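Local coordinates for Thiol:disulfide interchange protein DsbA (Neisseria meningitidis MC58, PDB 3HZ8), which probably acts as a periplasmic thiol-disulfide oxidoreductase of the DsbA subfamily, introducing disulfide bonds into exported proteins, at residues S93-A98 with K113-E118; D97-V100 with L106-P109. The protein carries 1 engineered substitution. All coordinates share one frame; numbering follows the deposited sequence. Where two conformers were deposited one is given.

Interaction 1: residues S93-A98 with K113-E118; sequences SHIFDA and KKWLGE
This is an apolar helix-helix contact in the helical part of the DsbA fold, in which Trp115 of helix 109-118 packs on Ile95, Ala98 and the backbone of His94 in helix 88-101. The axes of the two segments come no closer than 12.5 Å, with 137° between their N-to-C directions, so they run closer to antiparallel than parallel. That is too wide for backbone packing, and one indole bridges the distance. Trp115 CG lies anti to the backbone N (chi1 -174°), which carries the ring toward the other helix. The six-membered ring of the indole leads. Trp115 CH2 meets Ile95 CG1 at 3.7 Å, the two side chains lying at a slant to each other. Further round the ring, Trp115 CZ2 rests 3.8 Å from Ala98 CB. The same Trp115 CZ2 lies 3.9 Å from His94 O. That carbonyl accepts the helical bond from Ala98 N, so the indole carbon meets an oxygen that already has a donor. His94 CB is 4.2 Å from Trp115 CH2, but the imidazole turns away, and His94 ND1 makes a weak hydrogen bond with Gln119 NE2. Ile95 also touches Leu76 and Val80 of helix 71-83. Within helix 109-118, Lys114 NZ forms a salt bridge with Glu118 OE2. The contact between the helices therefore rests on apolar packing around one large ring, without a hydrogen bond between the segments.

Interaction 2: residues D97-V100 with L106-P109; sequences DAMV and LQNP
The loop between helices 88-101 and 109-118 folds back on the end of the first helix, and Leu106 packs there against Met99 and Ala98. Leu106 is buried. Leu106 CD1 lies 4.0 Å from Ala98 CB. The Met99 side chain was modelled in two conformers, and its contacts are those of the conformer given here. In it, Leu106 CD1 lies 3.9 Å from Met99 CG. Leu106 CB meets Met99 SD at 3.8 Å. The Met99 chain of this conformer bends at both chi2 (-82°) and chi3 (-68°), which curls the thioether round to the loop. Both Met99 and Gln107 also touch Leu73 of helix 71-83, so a third helix borders the contact. The helix has a wider pi-type turn at 97-100, and Ala98 is tied to Ile104 by a backbone hydrogen bond. Further along the loop, Asn108 is the N-cap of the next helix, and its OD1 accepts a hydrogen bond from Glu110 N. The result is a helix-loop-helix connection with an apolar loop residue tucked against the first helix and an asparagine N-cap starting the second.

Overall arrangement
Interactions 1 and 2 are two parts of one small apolar cluster, with centres about 7 Å apart. Both start from helix 88-101 and share Ala98, whose methyl meets Trp115 in one and Leu106 in the other. The two contacts also touch directly: Trp115 CG lies 3.7 Å from Leu106 CD2, and Ile95 CG2 lies 4.0 Å from Leu106 CD1. Together they join helix 88-101 both to the loop that follows it and to helix 109-118. The same helix borders the redox site. Phe96 touches Cys39, which forms the Cys36-Cys39 disulfide, and Met99 touches Phe35, the residue just before Cys36.

Interaction 1: residues S93-A98 with K113-E118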
ATOM      1  N   SER A  93      -8.199   8.508   1.392  1.00 17.66           N
ATOM      2  CA  SER A  93      -9.355   8.804   2.223  1.00 18.71           C
ATOM      3  C   SER A  93     -10.624   8.915   1.378  1.00 18.14           C
ATOM      4  O   SER A  93     -11.610   8.248   1.676  1.00 18.10           O
ATOM      5  CB  SER A  93      -9.142  10.100   3.007  1.00 19.12           C
ATOM      6  OG  SER A  93     -10.248  10.332   3.857  1.00 22.80           O
ATOM      7  N   HIS A  94     -10.562   9.742   0.331  1.00 17.96           N
ATOM      8  CA  HIS A  94     -11.683   9.950  -0.601  1.00 17.94           C
ATOM      9  C   HIS A  94     -12.098   8.646  -1.300  1.00 17.01           C
ATOM     10  O   HIS A  94     -13.274   8.336  -1.414  1.00 16.16           O
ATOM     11  CB  HIS A  94     -11.334  11.038  -1.633  1.00 18.71           C
ATOM     12  CG  HIS A  94     -11.716  12.422  -1.210  1.00 21.21           C
ATOM     13  ND1 HIS A  94     -12.279  13.342  -2.073  1.00 23.55           N
ATOM     14  CD2 HIS A  94     -11.642  13.032  -0.006  1.00 23.27           C
ATOM     15  CE1 HIS A  94     -12.522  14.462  -1.415  1.00 24.38           C
ATOM     16  NE2 HIS A  94     -12.145  14.300  -0.158  1.00 24.49           N
ATOM     17  N   ILE A  95     -11.121   7.865  -1.739  1.00 15.83           N
ATOM     18  CA  ILE A  95     -11.418   6.640  -2.492  1.00 15.41           C
ATOM     19  C   ILE A  95     -11.998   5.536  -1.622  1.00 15.38           C
ATOM     20  O   ILE A  95     -12.954   4.867  -2.010  1.00 15.27           O
ATOM     21  CB  ILE A  95     -10.177   6.147  -3.257  1.00 15.03           C
ATOM     22  CG1 ILE A  95      -9.764   7.188  -4.300  1.00 15.73           C
ATOM     23  CG2 ILE A  95     -10.452   4.812  -3.959  1.00 13.91           C
ATOM     24  CD1 ILE A  95      -8.334   7.095  -4.743  1.00 14.32           C
ATOM     25  N   PHE A  96     -11.408   5.324  -0.446  1.00 14.74           N
ATOM     26  CA  PHE A  96     -11.980   4.360   0.480  1.00 14.74           C
ATOM     27  C   PHE A  96     -13.417   4.721   0.839  1.00 15.33           C
ATOM     28  O   PHE A  96     -14.256   3.839   0.897  1.00 15.17           O
ATOM     29  CB  PHE A  96     -11.158   4.227   1.766  1.00 13.97           C
ATOM     30  CG  PHE A  96      -9.981   3.297   1.649  1.00 12.79           C
ATOM     31  CD1 PHE A  96     -10.147   1.953   1.320  1.00 11.41           C
ATOM     32  CD2 PHE A  96      -8.710   3.770   1.889  1.00 12.86           C
ATOM     33  CE1 PHE A  96      -9.043   1.113   1.244  1.00 10.89           C
ATOM     34  CE2 PHE A  96      -7.605   2.934   1.802  1.00 11.37           C
ATOM     35  CZ  PHE A  96      -7.778   1.610   1.476  1.00 10.86           C
ATOM     36  N   ASP A  97     -13.685   6.008   1.079  1.00 16.41           N
ATOM     37  CA  ASP A  97     -15.057   6.436   1.394  1.00 17.83           C
ATOM     38  C   ASP A  97     -16.001   6.113   0.230  1.00 17.40           C
ATOM     39  O   ASP A  97     -17.019   5.450   0.413  1.00 18.14           O
ATOM     40  CB  ASP A  97     -15.148   7.922   1.762  1.00 18.60           C
ATOM     41  CG  ASP A  97     -16.542   8.299   2.228  1.00 20.41           C
ATOM     42  OD1 ASP A  97     -17.315   8.847   1.416  1.00 25.61           O
ATOM     43  OD2 ASP A  97     -16.888   7.990   3.383  1.00 24.08           O
ATOM     44  N   ALA A  98     -15.627   6.545  -0.971  1.00 17.28           N
ATOM     45  CA  ALA A  98     -16.421   6.275  -2.174  1.00 17.44           C
ATOM     46  C   ALA A  98     -16.751   4.792  -2.374  1.00 17.64           C
ATOM     47  O   ALA A  98     -17.890   4.441  -2.667  1.00 17.98           O
ATOM     48  CB  ALA A  98     -15.715   6.819  -3.389  1.00 17.33           C
ATOM     49  N   LYS A 113     -13.661   7.616 -14.257  1.00 11.37           N
ATOM     50  CA  LYS A 113     -13.151   8.819 -14.923  1.00 11.46           C
ATOM     51  C   LYS A 113     -14.002  10.058 -14.619  1.00 10.87           C
ATOM     52  O   LYS A 113     -13.462  11.142 -14.373  1.00 10.56           O
ATOM     53  CB  LYS A 113     -12.994   8.606 -16.435  1.00 11.19           C
ATOM     54  CG  LYS A 113     -11.878   7.589 -16.766  1.00 12.33           C
ATOM     55  CD  LYS A 113     -11.678   7.395 -18.277  1.00 13.90           C
ATOM     56  CE  LYS A 113     -12.859   6.649 -18.891  1.00 19.09           C
ATOM     57  NZ  LYS A 113     -12.494   5.906 -20.149  1.00 22.45           N
ATOM     58  N   LYS A 114     -15.323   9.898 -14.616  1.00 10.72           N
ATOM     59  CA  LYS A 114     -16.231  10.983 -14.237  1.00 11.66           C
ATOM     60  C   LYS A 114     -15.984  11.406 -12.789  1.00 10.51           C
ATOM     61  O   LYS A 114     -15.872  12.595 -12.495  1.00 10.51           O
ATOM     62  CB  LYS A 114     -17.699  10.575 -14.448  1.00 11.70           C
ATOM     63  CG  LYS A 114     -18.735  11.584 -13.950  1.00 13.93           C
ATOM     64  CD  LYS A 114     -20.131  10.963 -13.870  1.00 14.93           C
ATOM     65  CE  LYS A 114     -21.181  11.951 -13.369  1.00 18.32           C
ATOM     66  NZ  LYS A 114     -21.025  12.270 -11.922  1.00 21.80           N
ATOM     67  N   TRP A 115     -15.897  10.419 -11.895  1.00 10.82           N
ATOM     68  CA  TRP A 115     -15.642  10.673 -10.475  1.00 10.19           C
ATOM     69  C   TRP A 115     -14.320  11.431 -10.266  1.00  9.58           C
ATOM     70  O   TRP A 115     -14.264  12.435  -9.535  1.00  9.08           O
ATOM     71  CB  TRP A 115     -15.656   9.346  -9.698  1.00 11.25           C
ATOM     72  CG  TRP A 115     -15.546   9.508  -8.207  1.00 11.91           C
ATOM     73  CD1 TRP A 115     -16.561   9.751  -7.330  1.00 13.36           C
ATOM     74  CD2 TRP A 115     -14.347   9.430  -7.425  1.00 11.89           C
ATOM     75  NE1 TRP A 115     -16.064   9.844  -6.049  1.00 13.53           N
ATOM     76  CE2 TRP A 115     -14.709   9.650  -6.079  1.00 12.43           C
ATOM     77  CE3 TRP A 115     -13.001   9.195  -7.731  1.00 10.02           C
ATOM     78  CZ2 TRP A 115     -13.771   9.634  -5.039  1.00 13.22           C
ATOM     79  CZ3 TRP A 115     -12.064   9.197  -6.693  1.00 11.53           C
ATOM     80  CH2 TRP A 115     -12.459   9.416  -5.370  1.00 12.28           C
ATOM     81  N   LEU A 116     -13.259  10.967 -10.919  1.00  9.52           N
ATOM     82  CA  LEU A 116     -11.959  11.620 -10.776  1.00  9.43           C
ATOM     83  C   LEU A 116     -12.018  13.079 -11.231  1.00  9.59           C
ATOM     84  O   LEU A 116     -11.479  13.964 -10.564  1.00 10.41           O
ATOM     85  CB  LEU A 116     -10.873  10.876 -11.544  1.00  9.83           C
ATOM     86  CG  LEU A 116     -10.318   9.608 -10.904  1.00  9.49           C
ATOM     87  CD1 LEU A 116      -9.315   8.966 -11.871  1.00  9.57           C
ATOM     88  CD2 LEU A 116      -9.653   9.936  -9.560  1.00 11.12           C
ATOM     89  N   GLY A 117     -12.665  13.324 -12.370  1.00  9.49           N
ATOM     90  CA  GLY A 117     -12.776  14.680 -12.886  1.00  9.72           C
ATOM     91  C   GLY A 117     -13.427  15.662 -11.930  1.00 10.10           C
ATOM     92  O   GLY A 117     -13.148  16.854 -11.991  1.00  9.66           O
ATOM     93  N   GLU A 118     -14.283  15.146 -11.046  1.00 10.35           N
ATOM     94  CA  GLU A 118     -15.023  15.942 -10.070  1.00 10.90           C
ATOM     95  C   GLU A 118     -14.325  16.157  -8.723  1.00 12.06           C
ATOM     96  O   GLU A 118     -14.786  16.966  -7.940  1.00 11.78           O
ATOM     97  CB  GLU A 118     -16.398  15.314  -9.812  1.00 11.19           C
ATOM     98  CG  GLU A 118     -17.304  15.330 -11.029  1.00 11.72           C
ATOM     99  CD  GLU A 118     -18.410  14.291 -10.974  1.00 13.56           C
ATOM    100  OE1 GLU A 118     -18.510  13.531  -9.979  1.00 15.79           O
ATOM    101  OE2 GLU A 118     -19.176  14.231 -11.948  1.00 15.73           O
TER

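Interaction 2: residues D97-V100 with L106-P109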
ATOM      1  N   ASP A  97     -13.685   6.008   1.079  1.00 16.41           N
ATOM      2  CA  ASP A  97     -15.057   6.436   1.394  1.00 17.83           C
ATOM      3  C   ASP A  97     -16.001   6.113   0.230  1.00 17.40           C
ATOM      4  O   ASP A  97     -17.019   5.450   0.413  1.00 18.14           O
ATOM      5  CB  ASP A  97     -15.148   7.922   1.762  1.00 18.60           C
ATOM      6  CG  ASP A  97     -16.542   8.299   2.228  1.00 20.41           C
ATOM      7  OD1 ASP A  97     -17.315   8.847   1.416  1.00 25.61           O
ATOM      8  OD2 ASP A  97     -16.888   7.990   3.383  1.00 24.08           O
ATOM      9  N   ALA A  98     -15.627   6.545  -0.971  1.00 17.28           N
ATOM     10  CA  ALA A  98     -16.421   6.275  -2.174  1.00 17.44           C
ATOM     11  C   ALA A  98     -16.751   4.792  -2.374  1.00 17.64           C
ATOM     12  O   ALA A  98     -17.890   4.441  -2.667  1.00 17.98           O
ATOM     13  CB  ALA A  98     -15.715   6.819  -3.389  1.00 17.33           C
ATOM     14  N   MET A  99     -15.751   3.920  -2.209  1.00 17.65           N
ATOM     15  CA  MET A  99     -15.928   2.481  -2.408  0.50 17.88           C
ATOM     16  C   MET A  99     -16.615   1.801  -1.229  1.00 18.54           C
ATOM     17  O   MET A  99     -17.606   1.110  -1.396  1.00 19.26           O
ATOM     18  CB  MET A  99     -14.574   1.805  -2.653  0.50 17.48           C
ATOM     19  CG  MET A  99     -13.952   2.100  -4.007  0.50 16.08           C
ATOM     20  SD  MET A  99     -14.615   1.075  -5.341  0.50 12.66           S
ATOM     21  CE  MET A  99     -13.982  -0.536  -4.884  0.50 13.02           C
ATOM     22  N   VAL A 100     -16.057   1.999  -0.039  1.00 19.38           N
ATOM     23  CA  VAL A 100     -16.522   1.296   1.152  1.00 20.55           C
ATOM     24  C   VAL A 100     -17.836   1.880   1.685  1.00 21.29           C
ATOM     25  O   VAL A 100     -18.792   1.138   1.917  1.00 22.12           O
ATOM     26  CB  VAL A 100     -15.403   1.234   2.226  1.00 20.36           C
ATOM     27  CG1 VAL A 100     -15.938   0.788   3.587  1.00 20.86           C
ATOM     28  CG2 VAL A 100     -14.288   0.294   1.750  1.00 20.18           C
ATOM     29  N   LEU A 106     -16.109   2.315  -8.700  1.00 14.34           N
ATOM     30  CA  LEU A 106     -14.878   2.862  -9.256  1.00 13.34           C
ATOM     31  C   LEU A 106     -14.066   1.848 -10.075  1.00 13.25           C
ATOM     32  O   LEU A 106     -13.123   2.229 -10.767  1.00 13.02           O
ATOM     33  CB  LEU A 106     -14.022   3.519  -8.162  1.00 13.33           C
ATOM     34  CG  LEU A 106     -14.620   4.707  -7.394  1.00 12.83           C
ATOM     35  CD1 LEU A 106     -13.603   5.207  -6.371  1.00 14.07           C
ATOM     36  CD2 LEU A 106     -15.046   5.835  -8.335  1.00 11.29           C
ATOM     37  N   GLN A 107     -14.428   0.563 -10.003  1.00 13.35           N
ATOM     38  CA  GLN A 107     -13.759  -0.447 -10.842  1.00 13.40           C
ATOM     39  C   GLN A 107     -14.200  -0.376 -12.309  1.00 13.36           C
ATOM     40  O   GLN A 107     -13.612  -1.042 -13.181  1.00 13.16           O
ATOM     41  CB  GLN A 107     -13.969  -1.867 -10.293  1.00 13.67           C
ATOM     42  CG  GLN A 107     -15.413  -2.367 -10.346  1.00 15.02           C
ATOM     43  CD  GLN A 107     -16.239  -2.003  -9.122  1.00 15.89           C
ATOM     44  OE1 GLN A 107     -15.970  -1.024  -8.432  1.00 16.92           O
ATOM     45  NE2 GLN A 107     -17.255  -2.807  -8.845  1.00 16.87           N
ATOM     46  N   ASN A 108     -15.238   0.424 -12.567  1.00 13.67           N
ATOM     47  CA  ASN A 108     -15.735   0.645 -13.932  1.00 14.62           C
ATOM     48  C   ASN A 108     -15.143   1.938 -14.474  1.00 14.32           C
ATOM     49  O   ASN A 108     -15.486   3.003 -13.972  1.00 14.40           O
ATOM     50  CB  ASN A 108     -17.268   0.728 -13.929  1.00 15.39           C
ATOM     51  CG  ASN A 108     -17.874   1.142 -15.294  1.00 18.26           C
ATOM     52  OD1 ASN A 108     -17.191   1.646 -16.198  1.00 22.06           O
ATOM     53  ND2 ASN A 108     -19.183   0.943 -15.426  1.00 21.07           N
ATOM     54  N   PRO A 109     -14.261   1.854 -15.492  1.00 14.28           N
ATOM     55  CA  PRO A 109     -13.576   3.052 -15.991  1.00 14.75           C
ATOM     56  C   PRO A 109     -14.489   4.237 -16.332  1.00 15.05           C
ATOM     57  O   PRO A 109     -14.079   5.379 -16.134  1.00 15.08           O
ATOM     58  CB  PRO A 109     -12.855   2.543 -17.241  1.00 14.62           C
ATOM     59  CG  PRO A 109     -12.586   1.123 -16.931  1.00 14.82           C
ATOM     60  CD  PRO A 109     -13.815   0.646 -16.220  1.00 14.70           C
TER